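Local coordinates for ABC transporter, substrate binding protein (Mannopine) (Agrobacterium fabrum, PDB 5L9S), which serves as the periplasmic solute-binding protein of an ABC transporter, probably delivering mannopine to the membrane permease for import, at residues 157-171 with 298-310. Sequence-based numbering, arbitrary orientation.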
# COMPACT_ATOMS: atom_id res chain seq x y z
N LEU A 157 -16.26 -8.68 4.74
CA LEU A 157 -16.43 -9.19 3.38
C LEU A 157 -16.81 -10.67 3.38
O LEU A 157 -17.65 -11.10 2.57
CB LEU A 157 -15.17 -8.93 2.52
CG LEU A 157 -14.83 -7.44 2.24
CD1 LEU A 157 -13.40 -7.28 1.79
CD2 LEU A 157 -15.79 -6.79 1.21
N ALA A 158 -16.23 -11.43 4.35
CA ALA A 158 -16.48 -12.86 4.61
C ALA A 158 -17.88 -13.04 5.10
O ALA A 158 -18.51 -14.04 4.77
CB ALA A 158 -15.51 -13.38 5.65
N ASP A 159 -18.39 -12.06 5.88
CA ASP A 159 -19.75 -12.04 6.43
C ASP A 159 -20.82 -11.55 5.42
O ASP A 159 -21.98 -11.41 5.79
CB ASP A 159 -19.79 -11.21 7.74
CG ASP A 159 -20.87 -11.63 8.73
OD1 ASP A 159 -21.26 -12.83 8.73
OD2 ASP A 159 -21.29 -10.77 9.54
N GLY A 160 -20.42 -11.29 4.17
CA GLY A 160 -21.33 -10.92 3.10
C GLY A 160 -21.56 -9.45 2.84
O GLY A 160 -22.45 -9.10 2.06
N VAL A 161 -20.75 -8.56 3.44
CA VAL A 161 -20.86 -7.12 3.20
C VAL A 161 -20.23 -6.83 1.81
O VAL A 161 -19.07 -7.20 1.57
CB VAL A 161 -20.20 -6.27 4.33
CG1 VAL A 161 -20.22 -4.78 4.00
CG2 VAL A 161 -20.85 -6.53 5.68
N PRO A 162 -20.99 -6.21 0.87
CA PRO A 162 -20.39 -5.88 -0.45
C PRO A 162 -19.36 -4.77 -0.30
O PRO A 162 -19.52 -3.93 0.59
CB PRO A 162 -21.59 -5.42 -1.28
CG PRO A 162 -22.59 -4.94 -0.29
CD PRO A 162 -22.38 -5.72 0.98
N ARG A 163 -18.30 -4.79 -1.13
CA ARG A 163 -17.19 -3.83 -1.03
C ARG A 163 -17.61 -2.35 -1.12
O ARG A 163 -16.99 -1.51 -0.45
CB ARG A 163 -16.06 -4.13 -2.02
CG ARG A 163 -16.43 -4.63 -3.41
CD ARG A 163 -15.26 -4.40 -4.37
NE ARG A 163 -15.74 -3.75 -5.59
CZ ARG A 163 -15.03 -2.91 -6.33
NH1 ARG A 163 -15.56 -2.35 -7.40
NH2 ARG A 163 -13.78 -2.61 -6.00
N GLU A 164 -18.66 -2.04 -1.87
CA GLU A 164 -19.20 -0.69 -2.04
C GLU A 164 -19.86 -0.17 -0.73
O GLU A 164 -19.89 1.04 -0.50
CB GLU A 164 -20.21 -0.64 -3.20
CG GLU A 164 -19.69 -1.21 -4.52
CD GLU A 164 -19.74 -2.72 -4.67
OE1 GLU A 164 -18.84 -3.27 -5.36
OE2 GLU A 164 -20.65 -3.37 -4.10
N LYS A 165 -20.38 -1.09 0.09
CA LYS A 165 -21.03 -0.81 1.37
C LYS A 165 -20.10 -1.12 2.58
O LYS A 165 -20.57 -1.09 3.73
CB LYS A 165 -22.33 -1.63 1.48
CG LYS A 165 -23.45 -1.22 0.51
CD LYS A 165 -24.75 -1.97 0.81
CE LYS A 165 -25.93 -1.42 0.03
NZ LYS A 165 -27.23 -1.97 0.51
N LEU A 166 -18.80 -1.38 2.33
CA LEU A 166 -17.81 -1.74 3.35
C LEU A 166 -17.55 -0.64 4.37
O LEU A 166 -17.61 -0.93 5.56
CB LEU A 166 -16.50 -2.25 2.72
CG LEU A 166 -15.44 -2.84 3.69
CD1 LEU A 166 -15.95 -4.05 4.46
CD2 LEU A 166 -14.15 -3.16 2.97
N PHE A 167 -17.26 0.59 3.91
CA PHE A 167 -16.99 1.74 4.79
C PHE A 167 -18.25 2.61 4.97
O PHE A 167 -18.90 2.90 3.96
CB PHE A 167 -15.81 2.58 4.28
CG PHE A 167 -14.46 1.93 4.45
CD1 PHE A 167 -13.76 2.05 5.64
CD2 PHE A 167 -13.86 1.24 3.39
CE1 PHE A 167 -12.50 1.46 5.79
CE2 PHE A 167 -12.59 0.68 3.53
CZ PHE A 167 -11.92 0.78 4.73
N PRO A 168 -18.64 3.03 6.21
CA PRO A 168 -17.99 2.81 7.52
C PRO A 168 -18.03 1.36 8.05
O PRO A 168 -19.08 0.71 7.95
CB PRO A 168 -18.74 3.79 8.45
CG PRO A 168 -20.09 3.91 7.84
CD PRO A 168 -19.85 3.86 6.35
N LEU A 169 -16.90 0.87 8.60
CA LEU A 169 -16.79 -0.50 9.12
C LEU A 169 -17.65 -0.74 10.35
O LEU A 169 -17.55 -0.00 11.33
CB LEU A 169 -15.33 -0.91 9.43
CG LEU A 169 -14.24 -0.82 8.35
CD1 LEU A 169 -12.93 -1.37 8.88
CD2 LEU A 169 -14.60 -1.58 7.11
N ASP A 170 -18.46 -1.81 10.29
CA ASP A 170 -19.31 -2.27 11.40
C ASP A 170 -18.37 -3.11 12.31
O ASP A 170 -18.26 -4.33 12.14
CB ASP A 170 -20.47 -3.11 10.82
CG ASP A 170 -21.55 -3.59 11.79
OD1 ASP A 170 -21.32 -3.53 13.02
OD2 ASP A 170 -22.57 -4.12 11.31
N VAL A 171 -17.64 -2.43 13.20
CA VAL A 171 -16.62 -2.98 14.11
C VAL A 171 -17.17 -4.09 15.02
O VAL A 171 -16.47 -5.08 15.28
CB VAL A 171 -15.90 -1.86 14.90
CG1 VAL A 171 -14.80 -2.40 15.80
CG2 VAL A 171 -15.33 -0.82 13.94
N VAL A 298 -8.13 -4.24 -10.09
CA VAL A 298 -8.09 -3.00 -9.30
C VAL A 298 -9.47 -2.27 -9.32
O VAL A 298 -9.97 -1.91 -8.26
CB VAL A 298 -6.90 -2.06 -9.67
CG1 VAL A 298 -6.86 -0.82 -8.78
CG2 VAL A 298 -5.56 -2.79 -9.64
N GLU A 299 -10.13 -2.14 -10.48
CA GLU A 299 -11.42 -1.44 -10.51
C GLU A 299 -12.63 -2.29 -10.10
O GLU A 299 -13.61 -1.72 -9.61
CB GLU A 299 -11.69 -0.72 -11.85
CG GLU A 299 -11.59 -1.54 -13.13
CD GLU A 299 -11.11 -0.82 -14.39
OE1 GLU A 299 -11.20 -1.42 -15.49
OE2 GLU A 299 -10.59 0.31 -14.27
N ASN A 300 -12.59 -3.62 -10.28
CA ASN A 300 -13.76 -4.47 -10.00
C ASN A 300 -13.71 -5.39 -8.78
O ASN A 300 -14.77 -5.89 -8.40
CB ASN A 300 -14.09 -5.33 -11.23
CG ASN A 300 -14.15 -4.60 -12.56
OD1 ASN A 300 -14.21 -3.37 -12.64
ND2 ASN A 300 -14.15 -5.37 -13.63
N ARG A 301 -12.54 -5.70 -8.21
CA ARG A 301 -12.49 -6.66 -7.09
C ARG A 301 -11.68 -6.20 -5.87
O ARG A 301 -11.91 -6.72 -4.77
CB ARG A 301 -11.94 -8.01 -7.56
CG ARG A 301 -12.62 -8.61 -8.76
CD ARG A 301 -12.48 -10.10 -8.78
NE ARG A 301 -11.12 -10.49 -9.12
CZ ARG A 301 -10.62 -11.70 -8.91
NH1 ARG A 301 -11.37 -12.65 -8.36
NH2 ARG A 301 -9.37 -11.99 -9.26
N ILE A 302 -10.70 -5.31 -6.08
CA ILE A 302 -9.83 -4.82 -5.02
C ILE A 302 -10.57 -3.83 -4.08
O ILE A 302 -11.51 -3.13 -4.49
CB ILE A 302 -8.50 -4.23 -5.63
CG1 ILE A 302 -7.35 -5.22 -5.61
CG2 ILE A 302 -8.04 -2.91 -5.03
CD1 ILE A 302 -7.28 -6.05 -6.79
N ILE A 303 -10.12 -3.77 -2.83
CA ILE A 303 -10.60 -2.85 -1.80
C ILE A 303 -9.58 -1.71 -1.65
O ILE A 303 -8.39 -1.94 -1.43
CB ILE A 303 -10.84 -3.57 -0.44
CG1 ILE A 303 -11.69 -4.88 -0.57
CG2 ILE A 303 -11.41 -2.62 0.61
CD1 ILE A 303 -12.98 -4.77 -1.16
N VAL A 304 -10.06 -0.50 -1.76
CA VAL A 304 -9.23 0.69 -1.62
C VAL A 304 -9.56 1.35 -0.27
O VAL A 304 -10.74 1.40 0.08
CB VAL A 304 -9.32 1.60 -2.88
CG1 VAL A 304 -9.37 3.08 -2.53
CG2 VAL A 304 -8.19 1.28 -3.85
N PRO A 305 -8.56 1.77 0.54
CA PRO A 305 -8.89 2.32 1.87
C PRO A 305 -9.66 3.64 1.87
O PRO A 305 -9.48 4.46 0.96
CB PRO A 305 -7.49 2.52 2.51
CG PRO A 305 -6.57 2.72 1.36
CD PRO A 305 -7.09 1.77 0.31
N ASP A 306 -10.50 3.84 2.89
CA ASP A 306 -11.15 5.12 3.15
C ASP A 306 -10.25 5.71 4.25
O ASP A 306 -10.39 5.36 5.42
CB ASP A 306 -12.60 4.95 3.65
CG ASP A 306 -13.33 6.24 4.07
OD1 ASP A 306 -12.68 7.32 4.12
OD2 ASP A 306 -14.55 6.16 4.35
N ALA A 307 -9.26 6.53 3.85
CA ALA A 307 -8.30 7.15 4.75
C ALA A 307 -8.98 8.04 5.80
O ALA A 307 -8.55 8.05 6.94
CB ALA A 307 -7.27 7.95 3.97
N GLN A 308 -10.07 8.74 5.42
CA GLN A 308 -10.79 9.62 6.35
C GLN A 308 -11.33 8.84 7.55
O GLN A 308 -11.15 9.28 8.68
CB GLN A 308 -11.92 10.39 5.67
CG GLN A 308 -11.49 11.68 4.98
CD GLN A 308 -12.63 12.38 4.29
OE1 GLN A 308 -13.78 11.91 4.27
NE2 GLN A 308 -12.34 13.52 3.68
N TRP A 309 -12.00 7.68 7.29
CA TRP A 309 -12.59 6.83 8.32
C TRP A 309 -11.54 6.15 9.20
O TRP A 309 -11.66 6.19 10.43
CB TRP A 309 -13.57 5.81 7.71
CG TRP A 309 -14.33 5.00 8.72
CD1 TRP A 309 -15.57 5.27 9.22
CD2 TRP A 309 -13.86 3.82 9.41
NE1 TRP A 309 -15.92 4.32 10.16
CE2 TRP A 309 -14.89 3.42 10.29
CE3 TRP A 309 -12.68 3.06 9.35
CZ2 TRP A 309 -14.78 2.29 11.11
CZ3 TRP A 309 -12.56 1.96 10.19
CH2 TRP A 309 -13.59 1.59 11.06
N ILE A 310 -10.51 5.52 8.59
CA ILE A 310 -9.43 4.84 9.32
C ILE A 310 -8.75 5.78 10.34
O ILE A 310 -8.57 5.38 11.50
CB ILE A 310 -8.42 4.14 8.37
CG1 ILE A 310 -9.13 3.04 7.53
CG2 ILE A 310 -7.23 3.54 9.16
CD1 ILE A 310 -8.48 2.72 6.25
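R163, F167 and P168 follow I303, D306 and W309 in the same chain direction, two largely irregular stretches side by side with the R163 and I303 CA atoms 6.7 Å apart. The guanidinium of R163 reaches the end of helix 295-300, where it serves two backbone carbonyls. R163 NH2 gives a hydrogen bond of 2.8 Å to I302 O, which lies in the guanidinium plane, while R163 NH1 donates to E299 O at 3.0 Å from a more tilted position. N300 O sits over one face of the group, and R163 NE pairs with E164 OE1 in a salt bridge, tilted from the guanidinium plane, which should further limit its rotation. Nearer the backbone, the aliphatic part of R163 slides past I303, whose chi1 (-50°) puts CG1 beside its own backbone N and whose chi2 (-57°) then turns CD1 to R163 CB. I303 CG1 faces L157 CD1, and I303 CG2 meets L166 CD2 at 3.7 Å, these two side chains crossing at about a right angle. This lies within the two-lobed fold of the type 2 periplasmic binding proteins: I303 bonds through its backbone to A231 and L233 of the long strand 224-240, so the 298-310 segment links that strand to the loop following helix 149-158. Farther along, F167 lies between D306 CB, over one face at 3.8 Å from the ring centroid, and L169 CD2 on the opposite face. The F167 edge points at the W309 face in an offset edge-to-face pair, planes at 65°. P168, reached through a cis peptide, lays CB 3.3 Å from W309 NE1, and L169 CG makes a CH-pi contact over the six-membered ring of W309, 4.0 Å from its centroid. V171 CG2 closes on the indole edge at CH2. D306, at the N-cap of helix 307-325, accepts a weak bond from W309 N at OD1.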